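Local coordinates for primase X domain-containing protein (Sulfolobus solfataricus, PDB 4WYH), which serves as a noncatalytic subunit of the archaeal eukaryotic-type primase and is needed for efficient primer synthesis, at residues A[73-78]-A[89-94]. Sequence-based numbering, arbitrary orientation.
Sequences TLKEFY and SWLKSV
Leu91 lays its two methyl groups over the turn of helix 67-78 that carries Leu74 and Lys75. The branches divide the work. CD2 meets CB of Leu74 at 4.1 Å. CD1 sits beside Lys75, 4.1 Å from its CB and 4.2 Å from its CA, close to the backbone itself. With CG of Leu91 anti to its own carbonyl carbon (chi1 -68°), the branch point comes closer to helix 67-78. The second torsion (chi2 169°) sets the two methyls, CD2 by Leu74 and CD1 by Lys75. Leu74 points back toward helix 88-101 and comes nearest to Leu91 through its CB. Its side chain also touches Leu59 of helix 47-63. The CA atoms of Leu74 and Leu91 are 7.5 Å apart, the closest pair of the two segments. This is helix-helix packing in the all-helical PriX fold, between consecutive helices joined by a linker that is mostly loop. Val86 of that linker and Leu71, one turn before Lys75, also touch Leu91, adding to its apolar surroundings. No hydrogen bond crosses between the segments. Lys75 meets the leucine mainly through CB, at the root of its side chain. Its CG is anti to the backbone N (chi1 -162°). Further out the chain bends at chi3, and NZ forms a salt bridge with Glu88, the first residue of helix 88-101.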
loop_
_atom_site.group_PDB
_atom_site.type_symbol
_atom_site.label_atom_id
_atom_site.label_comp_id
_atom_site.label_asym_id
_atom_site.label_seq_id
_atom_site.Cartn_x
_atom_site.Cartn_y
_atom_site.Cartn_z
ATOM N N THR A 73 6.995 5.769 4.944
ATOM C CA THR A 73 5.644 5.949 4.438
ATOM C C THR A 73 4.728 4.726 4.669
ATOM O O THR A 73 3.558 4.858 5.096
ATOM C CB THR A 73 5.729 6.230 2.930
ATOM O OG1 THR A 73 6.512 7.424 2.746
ATOM C CG2 THR A 73 4.323 6.420 2.368
ATOM N N LEU A 74 5.291 3.542 4.389
ATOM C CA LEU A 74 4.572 2.285 4.556
ATOM C C LEU A 74 4.289 1.996 6.017
ATOM O O LEU A 74 3.199 1.524 6.373
ATOM C CB LEU A 74 5.372 1.147 3.894
ATOM C CG LEU A 74 5.496 1.275 2.388
ATOM C CD1 LEU A 74 6.448 0.277 1.790
ATOM C CD2 LEU A 74 4.110 1.160 1.782
ATOM N N LYS A 75 5.287 2.224 6.873
ATOM C CA LYS A 75 5.103 1.994 8.313
ATOM C C LYS A 75 4.071 2.951 8.969
ATOM O O LYS A 75 3.181 2.498 9.699
ATOM C CB LYS A 75 6.465 2.059 9.035
ATOM C CG LYS A 75 6.420 1.436 10.386
ATOM C CD LYS A 75 7.447 2.086 11.297
ATOM C CE LYS A 75 8.777 1.387 11.232
ATOM N NZ LYS A 75 9.622 1.909 12.345
ATOM N N GLU A 76 4.150 4.221 8.616
ATOM C CA GLU A 76 3.178 5.265 9.022
ATOM C C GLU A 76 1.777 4.945 8.595
ATOM O O GLU A 76 0.895 5.069 9.413
ATOM C CB GLU A 76 3.467 6.569 8.344
ATOM C CG GLU A 76 4.261 7.479 9.119
ATOM C CD GLU A 76 4.720 8.625 8.259
ATOM O OE1 GLU A 76 4.514 8.709 6.998
ATOM O OE2 GLU A 76 5.362 9.398 8.887
ATOM N N PHE A 77 1.579 4.520 7.357
ATOM C CA PHE A 77 0.307 3.983 6.892
ATOM C C PHE A 77 -0.193 2.811 7.721
ATOM O O PHE A 77 -1.339 2.837 8.196
ATOM C CB PHE A 77 0.433 3.517 5.430
ATOM C CG PHE A 77 -0.661 2.602 5.008
ATOM C CD1 PHE A 77 -1.934 3.102 4.811
ATOM C CD2 PHE A 77 -0.434 1.215 4.808
ATOM C CE1 PHE A 77 -2.956 2.247 4.419
ATOM C CE2 PHE A 77 -1.472 0.377 4.392
ATOM C CZ PHE A 77 -2.719 0.896 4.219
ATOM N N TYR A 78 0.660 1.808 7.939
ATOM C CA TYR A 78 0.273 0.615 8.675
ATOM C C TYR A 78 -0.289 0.886 10.018
ATOM O O TYR A 78 -1.280 0.243 10.376
ATOM C CB TYR A 78 1.400 -0.452 8.754
ATOM C CG TYR A 78 0.917 -1.711 9.420
ATOM C CD1 TYR A 78 0.225 -2.689 8.727
ATOM C CD2 TYR A 78 1.096 -1.887 10.799
ATOM C CE1 TYR A 78 -0.252 -3.823 9.390
ATOM C CE2 TYR A 78 0.591 -2.975 11.472
ATOM C CZ TYR A 78 -0.094 -3.951 10.771
ATOM O OH TYR A 78 -0.560 -5.051 11.453
ATOM N N SER A 89 11.750 -5.717 8.862
ATOM C CA SER A 89 12.450 -6.632 7.972
ATOM C C SER A 89 11.484 -7.052 6.819
ATOM O O SER A 89 11.900 -7.127 5.640
ATOM C CB SER A 89 12.990 -7.822 8.773
ATOM O OG SER A 89 11.940 -8.742 8.995
ATOM N N TRP A 90 10.198 -7.257 7.133
ATOM C CA TRP A 90 9.209 -7.535 6.088
ATOM C C TRP A 90 9.123 -6.332 5.106
ATOM O O TRP A 90 9.210 -6.498 3.912
ATOM C CB TRP A 90 7.847 -7.838 6.696
ATOM C CG TRP A 90 6.843 -8.273 5.753
ATOM C CD1 TRP A 90 6.670 -9.566 5.276
ATOM C CD2 TRP A 90 5.783 -7.503 5.194
ATOM N NE1 TRP A 90 5.592 -9.618 4.441
ATOM C CE2 TRP A 90 5.023 -8.366 4.369
ATOM C CE3 TRP A 90 5.373 -6.184 5.319
ATOM C CZ2 TRP A 90 3.903 -7.936 3.678
ATOM C CZ3 TRP A 90 4.248 -5.768 4.597
ATOM C CH2 TRP A 90 3.527 -6.645 3.822
ATOM N N LEU A 91 8.980 -5.139 5.642
ATOM C CA LEU A 91 8.818 -3.923 4.813
ATOM C C LEU A 91 10.010 -3.672 3.911
ATOM O O LEU A 91 9.838 -3.387 2.753
ATOM C CB LEU A 91 8.525 -2.719 5.672
ATOM C CG LEU A 91 7.156 -2.729 6.358
ATOM C CD1 LEU A 91 7.021 -1.626 7.421
ATOM C CD2 LEU A 91 6.030 -2.604 5.328
ATOM N N LYS A 92 11.213 -3.796 4.460
ATOM C CA LYS A 92 12.405 -3.640 3.690
ATOM C C LYS A 92 12.503 -4.698 2.602
ATOM O O LYS A 92 12.825 -4.383 1.449
ATOM C CB LYS A 92 13.660 -3.720 4.550
ATOM C CG LYS A 92 13.717 -2.698 5.646
ATOM C CD LYS A 92 15.057 -2.839 6.389
ATOM C CE LYS A 92 15.302 -1.700 7.363
ATOM N NZ LYS A 92 16.419 -2.153 8.250
ATOM N N SER A 93 12.200 -5.947 2.942
ATOM C CA SER A 93 12.156 -7.005 1.921
ATOM C C SER A 93 11.135 -6.750 0.786
ATOM O O SER A 93 11.426 -6.950 -0.392
ATOM C CB SER A 93 11.888 -8.343 2.558
ATOM O OG SER A 93 11.739 -9.347 1.537
ATOM N N VAL A 94 9.922 -6.345 1.123
ATOM C CA VAL A 94 8.963 -5.971 0.092
ATOM C C VAL A 94 9.484 -4.893 -0.848
ATOM O O VAL A 94 9.349 -5.001 -2.067
ATOM C CB VAL A 94 7.667 -5.472 0.741
ATOM C CG1 VAL A 94 6.706 -4.958 -0.324
ATOM C CG2 VAL A 94 6.997 -6.563 1.586
#